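Phosphate transporter (Thermotoga maritima MSB8, PDB 6L85) imports phosphate across the membrane in a sodium-dependent manner, probably by coupling its uptake to bound sodium ions. Local coordinates at residues Asp22-Asn25 with Ser26-Ala30; Ala42-Ala45 with Met46-Phe50; Leu303-Lys306 with Val307-Thr310; Leu342-Thr346 with Thr347-Val351. All blocks are in the same frame, centred on the assembly; numbering follows the deposited sequence.

How the interactions relate
Interactions 1 and 4 are buried close to the middle of the chain and meet at the same sodium ion, where N25 probably hydrogen-bonds to T346 and T347; hydroxyls, carboxylate, waters and ions dominate their chemistry. Interactions 2 and 3 lie further out, are only partly buried, and rest mostly on backbone bonds and apolar packing. Three of the four share one cluster: V23 and M27 of interaction 1 pack on A45 of interaction 2 and on M308 of interaction 3, while A42 and Q305 join interactions 2 and 3 directly. Interaction 4 touches neither of those two. Charged side chains are exposed in interaction 3, whereas the acid of interaction 2 is buried.

Interaction 1. Residues Asp22-Asn25 with Ser26-Ala30; sequences DVAN and SMATA. With NA (sodium ion), chain S; NA (sodium ion), chain Q.
V23 and A24 meet M27 and A28 in a local i to i+4 contact within helix 2-32, a kinked and buried alpha-helix that runs between two sodium sites. V23 O takes two donors: M27 N, 3.0 Å away nearly along the C=O axis, and S26 N, above the plane of that carbonyl and 50° out of it. A28 N reaches A24 O. The next helical bond is missing: T29 N gives its hydrogen to a water, which donates to A24 O, so solvent spans the kink. A second water donates to D22 O and accepts from S26 OG. With chi1 at 64°, that hydroxyl is tucked between the backbone N and carbonyl carbon of S26, and it also hydrogen-bonds to S251. On the apolar flank the side chains of V23 and M27 cross obliquely, CG2 of V23 4.1 Å from CG of M27, and both residues pack against helices 38-56 and 304-311.

D22 OD1 binds one sodium at 2.3 Å, with N21, V104 and T347 among its other ligands; D22 OD2 is hydrogen-bonded to H254 NE2. N25 works from the second shell: its ND2 probably hydrogen-bonds to OG1 of T346 and of T347, and its OD1 accepts, at 2.6 Å, from a water on the same ion. At the far end, beside Q243, S247 and D327, T29 OG1 binds a different sodium at 2.6 Å.

Interaction 2. Residues Ala42-Ala45 with Met46-Phe50; sequences ALIA and MFLEF
The flat groups of F47 and E49 take little part where these residues touch A42-A45: F47 meets I44 O through CB, and E49 lies against A45 O with CB and CG, the latter at 3.1 Å. The rings of F47 and F50 lead away from that turn. F50 stacks edge-to-face with F209 of the second subunit and also packs on I294 and S297 of its own chain. F47 leans on T213 of that second subunit. In E49, CG stands beside the backbone N (chi1 -63°) and the chain bends at the next bond, carrying the buried carboxylate to H254, where OE1 is hydrogen-bonded to ND1.

Between the two turns the backbone does the regular work. M46 N, F47 N, L48 N and E49 N each bond to the carbonyl four residues back; the bond from E49 N to A45 O is 2.8 Å long with an N-H...O angle of 167°, and the one from F47 N to L43 O stretches to 3.3 Å. Side chains fill in along the flanks. I44 and L48 lie side by side and point the same way, CG2 of I44 against CD2 of L48 at 3.9 Å. M46 rests CG on A42 O at 3.2 Å, and its SD is 4.3 Å from L43 CD2. A45 is small enough to sit close against V23 and M27 of helix 2-32. This is an unbroken alpha-helix of a membrane transporter, packed both on helices of its own chain and on the second subunit of the dimer, with M46 and F50 touching both.

Interaction 3. Residues Leu303-Lys306 with Val307-Thr310; sequences LGQK and VMET
Two hydrogen bonds tie L303-K306 to V307-T310: M308 N to G304 O, and the hydroxyl of T310 to K306 O. M308 N lies 3.1 Å from G304 O, close to the direction of the carbonyl, in an ordinary i to i+4 helical bond. The second, 3.2 Å from T310 OG1 to K306 O, has its donor tilted 31° from the carbonyl plane. It matters because helix 304-311 kinks here and T310 N makes just a weak bond, to V307 O. An alanine here lacks the hydroxyl that bonds K306 O, and the turn at the kink is likely to be held less firmly.

Around those bonds M308 does most of the packing. Its CG is turned away from the backbone N (chi1 -156°), and a bend further along brings M308 CE back onto the preceding turn, 3.6 Å from G304 O and 3.9 Å from Q305 CA. V307 CG1 lies 3.7 Å from G304 O. On the exposed side E309 sets CG 3.5 Å from K306 O. K306 NZ stays 5.2 Å from E309 OE2, so any attraction between the two charges is likely to be modest.

What positions this turn lies further out. Q305 reaches back with NE2 to F301 O at the end of the preceding helix. L303 packs against F16 and A20 of helix 2-32 and against L95 and T98 of helix 76-99. M308 is wedged between V23 and M27 of helix 2-32 and A41 of helix 38-56, while Q305 and E309 both touch V38 of that same helix.

Interaction 4. Residues Leu342-Thr346 with Thr347-Val351; sequences LPIST and THVVV. With NA (sodium ion), chain R; NA (sodium ion), chain Q; PO4 (phosphate ion), chain P.
S345 is the N-cap of helix 346-357, and H348 is the residue it caps: H348 N points at S345 OG, 3.2 Å away with an N-H...O angle of 172°. S345 OG also donates to O1 of a bound phosphate at 2.8 Å. Its chi1 of 173° swings OG away from the backbone N, toward H348 N and phosphate O1. S345 OG hangs 3.3 Å above the plane of the H348 ring, over its centre, and S345 CB makes a CH-pi contact with that face. With an alanine in place of H348 the ring under S345 is gone, and the S345 side chain and W378 are likely to lose the packing that steadies them.

Next to the cap, the first turn forms an anion site of the kind made at a helix N-terminus, where the helix end would also favour negative charge. T346 holds phosphate O3 with both N and OG1, the latter at 2.8 Å. O1 is gripped by S345 OG, by T347 N, and by T347 OG1 at 2.5 Å. S105, T106 and T107, the same Ser-Thr-Thr sequence at the start of helix 106-121, bind this phosphate too, consistent with a substrate site shared by two repeated loops.

Sodium ions stand on both flanks. T347 OG1 coordinates one at 2.4 Å; I344 O binds another at 2.2 Å with T107, N257 and D258. Further along the turn, V349 N bonds to S345 O and V350 N to T346 O, and CG2 of I344 packs on CG2 of V349.

Interaction 1. Residues Asp22-Asn25 with Ser26-Ala30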
loop_
_atom_site.group_PDB
_atom_site.type_symbol
_atom_site.label_atom_id
_atom_site.label_comp_id
_atom_site.label_asym_id
_atom_site.label_seq_id
_atom_site.Cartn_x
_atom_site.Cartn_y
_atom_site.Cartn_z
ATOM N N ASP B 22 6.279 -12.948 -17.707
ATOM C CA ASP B 22 5.072 -13.183 -16.934
ATOM C C ASP B 22 4.139 -11.989 -16.793
ATOM O O ASP B 22 3.047 -12.174 -16.240
ATOM C CB ASP B 22 5.430 -13.663 -15.522
ATOM C CG ASP B 22 5.980 -15.090 -15.492
ATOM O OD1 ASP B 22 6.090 -15.729 -16.548
ATOM O OD2 ASP B 22 6.316 -15.563 -14.397
ATOM N N VAL B 23 4.518 -10.771 -17.221
ATOM C CA VAL B 23 3.542 -9.685 -17.059
ATOM C C VAL B 23 2.213 -10.025 -17.747
ATOM O O VAL B 23 1.130 -9.714 -17.214
ATOM C CB VAL B 23 4.134 -8.334 -17.527
ATOM C CG1 VAL B 23 4.519 -8.358 -19.000
ATOM C CG2 VAL B 23 3.165 -7.180 -17.206
ATOM N N ALA B 24 2.263 -10.756 -18.868
ATOM C CA ALA B 24 1.039 -11.227 -19.531
ATOM C C ALA B 24 0.091 -11.940 -18.572
ATOM O O ALA B 24 -1.132 -11.756 -18.668
ATOM C CB ALA B 24 1.381 -12.156 -20.698
ATOM N N ASN B 25 0.635 -12.721 -17.618
ATOM C CA ASN B 25 -0.211 -13.525 -16.728
ATOM C C ASN B 25 -1.148 -12.660 -15.887
ATOM O O ASN B 25 -2.185 -13.146 -15.411
ATOM C CB ASN B 25 0.628 -14.381 -15.761
ATOM C CG ASN B 25 1.593 -15.346 -16.459
ATOM O OD1 ASN B 25 1.691 -15.409 -17.691
ATOM N ND2 ASN B 25 2.330 -16.099 -15.644
ATOM N N SER B 26 -0.764 -11.420 -15.607
ATOM C CA SER B 26 -1.635 -10.548 -14.833
ATOM C C SER B 26 -2.351 -9.511 -15.681
ATOM O O SER B 26 -3.506 -9.194 -15.386
ATOM C CB SER B 26 -0.846 -9.830 -13.729
ATOM O OG SER B 26 0.128 -8.965 -14.266
ATOM N N MET B 27 -1.716 -8.999 -16.741
ATOM C CA MET B 27 -2.271 -7.851 -17.451
ATOM C C MET B 27 -2.941 -8.181 -18.788
ATOM O O MET B 27 -3.596 -7.295 -19.341
ATOM C CB MET B 27 -1.183 -6.788 -17.690
ATOM C CG MET B 27 -0.696 -6.105 -16.397
ATOM S SD MET B 27 -2.010 -5.198 -15.516
ATOM C CE MET B 27 -1.144 -4.718 -14.031
ATOM N N ALA B 28 -2.814 -9.405 -19.326
ATOM C CA ALA B 28 -3.392 -9.677 -20.639
ATOM C C ALA B 28 -4.916 -9.582 -20.622
ATOM O O ALA B 28 -5.506 -9.169 -21.614
ATOM C CB ALA B 28 -2.951 -11.054 -21.145
ATOM N N THR B 29 -5.570 -9.958 -19.522
ATOM C CA THR B 29 -7.019 -9.791 -19.444
ATOM C C THR B 29 -7.412 -8.323 -19.618
ATOM O O THR B 29 -8.282 -7.997 -20.434
ATOM C CB THR B 29 -7.550 -10.334 -18.113
ATOM O OG1 THR B 29 -6.776 -9.796 -17.037
ATOM C CG2 THR B 29 -7.455 -11.874 -18.065
ATOM N N ALA B 30 -6.766 -7.423 -18.861
ATOM C CA ALA B 30 -7.102 -6.002 -18.899
ATOM C C ALA B 30 -6.716 -5.376 -20.233
ATOM O O ALA B 30 -7.441 -4.525 -20.754
ATOM C CB ALA B 30 -6.411 -5.252 -17.743
HETATM NA NA NA S . -7.817 -7.922 -15.511
HETATM NA NA NA Q . 5.313 -17.407 -17.923
HETATM O O HOH W 1 2.278 -10.944 -13.616
HETATM O O HOH W 2 -3.965 -11.908 -17.809
HETATM O O HOH W 3 3.782 -16.079 -19.173
#

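Interaction 2. Residues Ala42-Ala45 with Met46-Phe50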
loop_
_atom_site.group_PDB
_atom_site.type_symbol
_atom_site.label_atom_id
_atom_site.label_comp_id
_atom_site.label_asym_id
_atom_site.label_seq_id
_atom_site.Cartn_x
_atom_site.Cartn_y
_atom_site.Cartn_z
ATOM N N ALA B 42 2.001 -1.930 -18.072
ATOM C CA ALA B 42 3.381 -2.118 -17.640
ATOM C C ALA B 42 3.701 -1.277 -16.404
ATOM O O ALA B 42 4.329 -1.771 -15.462
ATOM C CB ALA B 42 4.337 -1.800 -18.790
ATOM N N LEU B 43 3.268 -0.008 -16.376
ATOM C CA LEU B 43 3.595 0.845 -15.222
ATOM C C LEU B 43 2.911 0.353 -13.942
ATOM O O LEU B 43 3.533 0.284 -12.850
ATOM C CB LEU B 43 3.209 2.296 -15.524
ATOM C CG LEU B 43 3.997 2.937 -16.670
ATOM C CD1 LEU B 43 3.389 4.293 -17.137
ATOM C CD2 LEU B 43 5.465 3.087 -16.308
ATOM N N ILE B 44 1.628 -0.002 -14.062
ATOM C CA ILE B 44 0.907 -0.562 -12.924
ATOM C C ILE B 44 1.610 -1.816 -12.420
ATOM O O ILE B 44 1.867 -1.964 -11.211
ATOM C CB ILE B 44 -0.557 -0.864 -13.295
ATOM C CG1 ILE B 44 -1.255 0.375 -13.843
ATOM C CG2 ILE B 44 -1.307 -1.399 -12.085
ATOM C CD1 ILE B 44 -2.676 0.114 -14.280
ATOM N N ALA B 45 1.930 -2.741 -13.338
ATOM C CA ALA B 45 2.556 -3.999 -12.931
ATOM C C ALA B 45 3.889 -3.741 -12.266
ATOM O O ALA B 45 4.252 -4.430 -11.316
ATOM C CB ALA B 45 2.740 -4.929 -14.128
ATOM N N MET B 46 4.637 -2.747 -12.757
ATOM C CA MET B 46 5.914 -2.399 -12.145
ATOM C C MET B 46 5.749 -2.146 -10.662
ATOM O O MET B 46 6.543 -2.625 -9.843
ATOM C CB MET B 46 6.500 -1.160 -12.812
ATOM C CG MET B 46 7.217 -1.457 -14.099
ATOM S SD MET B 46 8.004 0.040 -14.706
ATOM C CE MET B 46 9.623 -0.102 -13.956
ATOM N N PHE B 47 4.720 -1.382 -10.299
ATOM C CA PHE B 47 4.552 -1.110 -8.872
ATOM C C PHE B 47 4.036 -2.337 -8.111
ATOM O O PHE B 47 4.527 -2.647 -7.017
ATOM C CB PHE B 47 3.638 0.099 -8.654
ATOM C CG PHE B 47 3.995 0.877 -7.431
ATOM C CD1 PHE B 47 3.545 0.472 -6.176
ATOM C CD2 PHE B 47 4.834 1.981 -7.518
ATOM C CE1 PHE B 47 3.901 1.178 -5.030
ATOM C CE2 PHE B 47 5.190 2.688 -6.388
ATOM C CZ PHE B 47 4.726 2.283 -5.135
ATOM N N LEU B 48 3.074 -3.068 -8.692
ATOM C CA LEU B 48 2.407 -4.142 -7.955
ATOM C C LEU B 48 3.289 -5.390 -7.808
ATOM O O LEU B 48 3.257 -6.050 -6.759
ATOM C CB LEU B 48 1.075 -4.488 -8.624
ATOM C CG LEU B 48 -0.188 -3.758 -8.142
ATOM C CD1 LEU B 48 -0.438 -3.933 -6.640
ATOM C CD2 LEU B 48 -0.120 -2.289 -8.495
ATOM N N GLU B 49 4.075 -5.733 -8.842
ATOM C CA GLU B 49 5.023 -6.844 -8.749
ATOM C C GLU B 49 6.036 -6.580 -7.638
ATOM O O GLU B 49 6.338 -7.465 -6.819
ATOM C CB GLU B 49 5.769 -7.028 -10.081
ATOM C CG GLU B 49 4.941 -7.409 -11.296
ATOM C CD GLU B 49 4.656 -8.897 -11.313
ATOM O OE1 GLU B 49 5.410 -9.631 -10.642
ATOM O OE2 GLU B 49 3.683 -9.324 -11.964
ATOM N N PHE B 50 6.585 -5.359 -7.610
ATOM C CA PHE B 50 7.580 -5.021 -6.595
ATOM C C PHE B 50 6.953 -5.071 -5.212
ATOM O O PHE B 50 7.557 -5.583 -4.267
ATOM C CB PHE B 50 8.194 -3.643 -6.896
ATOM C CG PHE B 50 9.050 -3.091 -5.781
ATOM C CD1 PHE B 50 10.382 -3.471 -5.648
ATOM C CD2 PHE B 50 8.518 -2.193 -4.858
ATOM C CE1 PHE B 50 11.166 -2.962 -4.608
ATOM C CE2 PHE B 50 9.311 -1.665 -3.817
ATOM C CZ PHE B 50 10.620 -2.041 -3.694
#

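Interaction 3. Residues Leu303-Lys306 with Val307-Thr310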
loop_
_atom_site.group_PDB
_atom_site.type_symbol
_atom_site.label_atom_id
_atom_site.label_comp_id
_atom_site.label_asym_id
_atom_site.label_seq_id
_atom_site.Cartn_x
_atom_site.Cartn_y
_atom_site.Cartn_z
ATOM N N LEU B 303 10.772 -5.378 -21.561
ATOM C CA LEU B 303 10.676 -6.503 -22.479
ATOM C C LEU B 303 9.296 -7.151 -22.476
ATOM O O LEU B 303 8.865 -7.692 -23.499
ATOM C CB LEU B 303 11.781 -7.518 -22.159
ATOM C CG LEU B 303 11.896 -8.727 -23.090
ATOM C CD1 LEU B 303 11.901 -8.284 -24.564
ATOM C CD2 LEU B 303 13.143 -9.553 -22.752
ATOM N N GLY B 304 8.585 -7.096 -21.347
ATOM C CA GLY B 304 7.280 -7.734 -21.263
ATOM C C GLY B 304 6.250 -7.088 -22.155
ATOM O O GLY B 304 5.229 -7.716 -22.487
ATOM N N GLN B 305 6.546 -5.868 -22.607
ATOM C CA GLN B 305 5.685 -5.037 -23.434
ATOM C C GLN B 305 5.682 -5.606 -24.848
ATOM O O GLN B 305 5.416 -4.879 -25.812
ATOM C CB GLN B 305 6.172 -3.571 -23.420
ATOM C CG GLN B 305 5.728 -2.728 -22.200
ATOM C CD GLN B 305 5.749 -1.204 -22.452
ATOM O OE1 GLN B 305 4.838 -0.654 -23.065
ATOM N NE2 GLN B 305 6.771 -0.526 -21.948
ATOM N N LYS B 306 6.070 -6.886 -24.984
ATOM C CA LYS B 306 5.963 -7.623 -26.243
ATOM C C LYS B 306 5.103 -8.878 -26.117
ATOM O O LYS B 306 4.095 -8.997 -26.823
ATOM C CB LYS B 306 7.370 -7.955 -26.760
ATOM C CG LYS B 306 8.049 -6.780 -27.500
ATOM C CD LYS B 306 8.638 -5.750 -26.538
ATOM C CE LYS B 306 9.184 -4.536 -27.287
ATOM N NZ LYS B 306 8.109 -3.576 -27.720
ATOM N N VAL B 307 5.430 -9.801 -25.208
ATOM C CA VAL B 307 4.637 -11.024 -25.039
ATOM C C VAL B 307 3.268 -10.741 -24.415
ATOM O O VAL B 307 2.319 -11.538 -24.585
ATOM C CB VAL B 307 5.480 -12.021 -24.220
ATOM C CG1 VAL B 307 6.062 -11.306 -23.015
ATOM C CG2 VAL B 307 4.685 -13.273 -23.805
ATOM N N MET B 308 3.129 -9.602 -23.719
ATOM C CA MET B 308 1.822 -9.210 -23.199
ATOM C C MET B 308 0.812 -9.022 -24.331
ATOM O O MET B 308 -0.277 -9.612 -24.309
ATOM C CB MET B 308 1.955 -7.929 -22.370
ATOM C CG MET B 308 0.876 -7.712 -21.348
ATOM S SD MET B 308 1.030 -6.087 -20.575
ATOM C CE MET B 308 2.726 -5.583 -20.931
ATOM N N GLU B 309 1.145 -8.180 -25.325
ATOM C CA GLU B 309 0.251 -7.962 -26.468
ATOM C C GLU B 309 0.448 -9.004 -27.567
ATOM O O GLU B 309 0.430 -8.692 -28.761
ATOM C CB GLU B 309 0.486 -6.553 -27.013
ATOM C CG GLU B 309 1.958 -6.279 -27.320
ATOM C CD GLU B 309 2.195 -5.068 -28.205
ATOM O OE1 GLU B 309 1.637 -5.028 -29.323
ATOM O OE2 GLU B 309 2.961 -4.170 -27.787
ATOM N N THR B 310 0.617 -10.246 -27.169
ATOM C CA THR B 310 0.574 -11.482 -27.937
ATOM C C THR B 310 -0.294 -12.513 -27.235
ATOM O O THR B 310 -0.986 -13.297 -27.896
ATOM C CB THR B 310 1.995 -12.019 -28.166
ATOM O OG1 THR B 310 2.739 -11.059 -28.930
ATOM C CG2 THR B 310 1.970 -13.350 -28.905
#

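Interaction 4. Residues Leu342-Thr346 with Thr347-Val351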
loop_
_atom_site.group_PDB
_atom_site.type_symbol
_atom_site.label_atom_id
_atom_site.label_comp_id
_atom_site.label_asym_id
_atom_site.label_seq_id
_atom_site.Cartn_x
_atom_site.Cartn_y
_atom_site.Cartn_z
ATOM N N LEU B 342 4.949 -22.638 -1.316
ATOM C CA LEU B 342 5.040 -23.484 -2.503
ATOM C C LEU B 342 5.424 -22.652 -3.719
ATOM O O LEU B 342 4.694 -21.722 -4.067
ATOM C CB LEU B 342 3.705 -24.180 -2.765
ATOM C CG LEU B 342 3.267 -25.112 -1.639
ATOM C CD1 LEU B 342 1.816 -25.561 -1.784
ATOM C CD2 LEU B 342 4.228 -26.297 -1.587
ATOM N N PRO B 343 6.523 -22.964 -4.408
ATOM C CA PRO B 343 6.816 -22.308 -5.687
ATOM C C PRO B 343 5.966 -22.939 -6.782
ATOM O O PRO B 343 6.121 -24.119 -7.116
ATOM C CB PRO B 343 8.310 -22.589 -5.900
ATOM C CG PRO B 343 8.740 -23.429 -4.746
ATOM C CD PRO B 343 7.534 -23.979 -4.085
ATOM N N ILE B 344 5.104 -22.123 -7.374
ATOM C CA ILE B 344 4.011 -22.502 -8.261
ATOM C C ILE B 344 4.241 -21.800 -9.592
ATOM O O ILE B 344 4.949 -20.791 -9.670
ATOM C CB ILE B 344 2.665 -22.096 -7.590
ATOM C CG1 ILE B 344 2.329 -23.084 -6.492
ATOM C CG2 ILE B 344 1.499 -21.934 -8.503
ATOM C CD1 ILE B 344 2.722 -24.388 -6.844
ATOM N N SER B 345 3.665 -22.348 -10.653
ATOM C CA SER B 345 3.669 -21.669 -11.939
ATOM C C SER B 345 2.409 -20.826 -12.070
ATOM O O SER B 345 1.299 -21.361 -12.048
ATOM C CB SER B 345 3.761 -22.655 -13.096
ATOM O OG SER B 345 3.589 -21.952 -14.315
ATOM N N THR B 346 2.581 -19.505 -12.220
ATOM C CA THR B 346 1.427 -18.632 -12.401
ATOM C C THR B 346 0.899 -18.718 -13.827
ATOM O O THR B 346 -0.294 -18.520 -14.048
ATOM C CB THR B 346 1.782 -17.174 -12.046
ATOM O OG1 THR B 346 2.748 -16.670 -12.977
ATOM C CG2 THR B 346 2.375 -17.093 -10.639
ATOM N N THR B 347 1.780 -18.986 -14.795
ATOM C CA THR B 347 1.356 -19.251 -16.170
ATOM C C THR B 347 0.329 -20.386 -16.243
ATOM O O THR B 347 -0.765 -20.226 -16.815
ATOM C CB THR B 347 2.589 -19.596 -17.001
ATOM O OG1 THR B 347 3.638 -18.652 -16.720
ATOM C CG2 THR B 347 2.259 -19.600 -18.474
ATOM N N HIS B 348 0.662 -21.543 -15.644
ATOM C CA HIS B 348 -0.233 -22.702 -15.698
ATOM C C HIS B 348 -1.494 -22.459 -14.905
ATOM O O HIS B 348 -2.567 -22.944 -15.291
ATOM C CB HIS B 348 0.475 -23.958 -15.187
ATOM C CG HIS B 348 1.734 -24.265 -15.930
ATOM N ND1 HIS B 348 2.690 -25.129 -15.449
ATOM C CD2 HIS B 348 2.216 -23.786 -17.102
ATOM C CE1 HIS B 348 3.702 -25.178 -16.295
ATOM N NE2 HIS B 348 3.442 -24.372 -17.307
ATOM N N VAL B 349 -1.397 -21.695 -13.813
ATOM C CA VAL B 349 -2.603 -21.370 -13.054
ATOM C C VAL B 349 -3.519 -20.471 -13.872
ATOM O O VAL B 349 -4.743 -20.625 -13.835
ATOM C CB VAL B 349 -2.255 -20.734 -11.699
ATOM C CG1 VAL B 349 -3.507 -20.170 -11.040
ATOM C CG2 VAL B 349 -1.585 -21.777 -10.782
ATOM N N VAL B 350 -2.956 -19.518 -14.623
ATOM C CA VAL B 350 -3.819 -18.660 -15.428
ATOM C C VAL B 350 -4.521 -19.499 -16.483
ATOM O O VAL B 350 -5.727 -19.360 -16.713
ATOM C CB VAL B 350 -3.025 -17.507 -16.079
ATOM C CG1 VAL B 350 -3.963 -16.690 -16.926
ATOM C CG2 VAL B 350 -2.455 -16.602 -15.061
ATOM N N VAL B 351 -3.756 -20.364 -17.157
ATOM C CA VAL B 351 -4.329 -21.269 -18.149
ATOM C C VAL B 351 -5.465 -22.083 -17.530
ATOM O O VAL B 351 -6.547 -22.217 -18.111
ATOM C CB VAL B 351 -3.233 -22.178 -18.730
ATOM C CG1 VAL B 351 -3.857 -23.411 -19.402
ATOM C CG2 VAL B 351 -2.367 -21.393 -19.694
HETATM NA NA NA R . 6.327 -19.351 -8.694
HETATM NA NA NA Q . 5.313 -17.407 -17.923
HETATM P P PO4 P . 5.789 -18.910 -13.605
HETATM O O1 PO4 P . 4.721 -19.386 -14.588
HETATM O O2 PO4 P . 6.551 -20.061 -12.982
HETATM O O3 PO4 P . 5.090 -18.124 -12.501
HETATM O O4 PO4 P . 6.826 -18.059 -14.321
HETATM O O HOH W 3 3.782 -16.079 -19.173
HETATM O O HOH W 4 8.192 -19.495 -7.406
#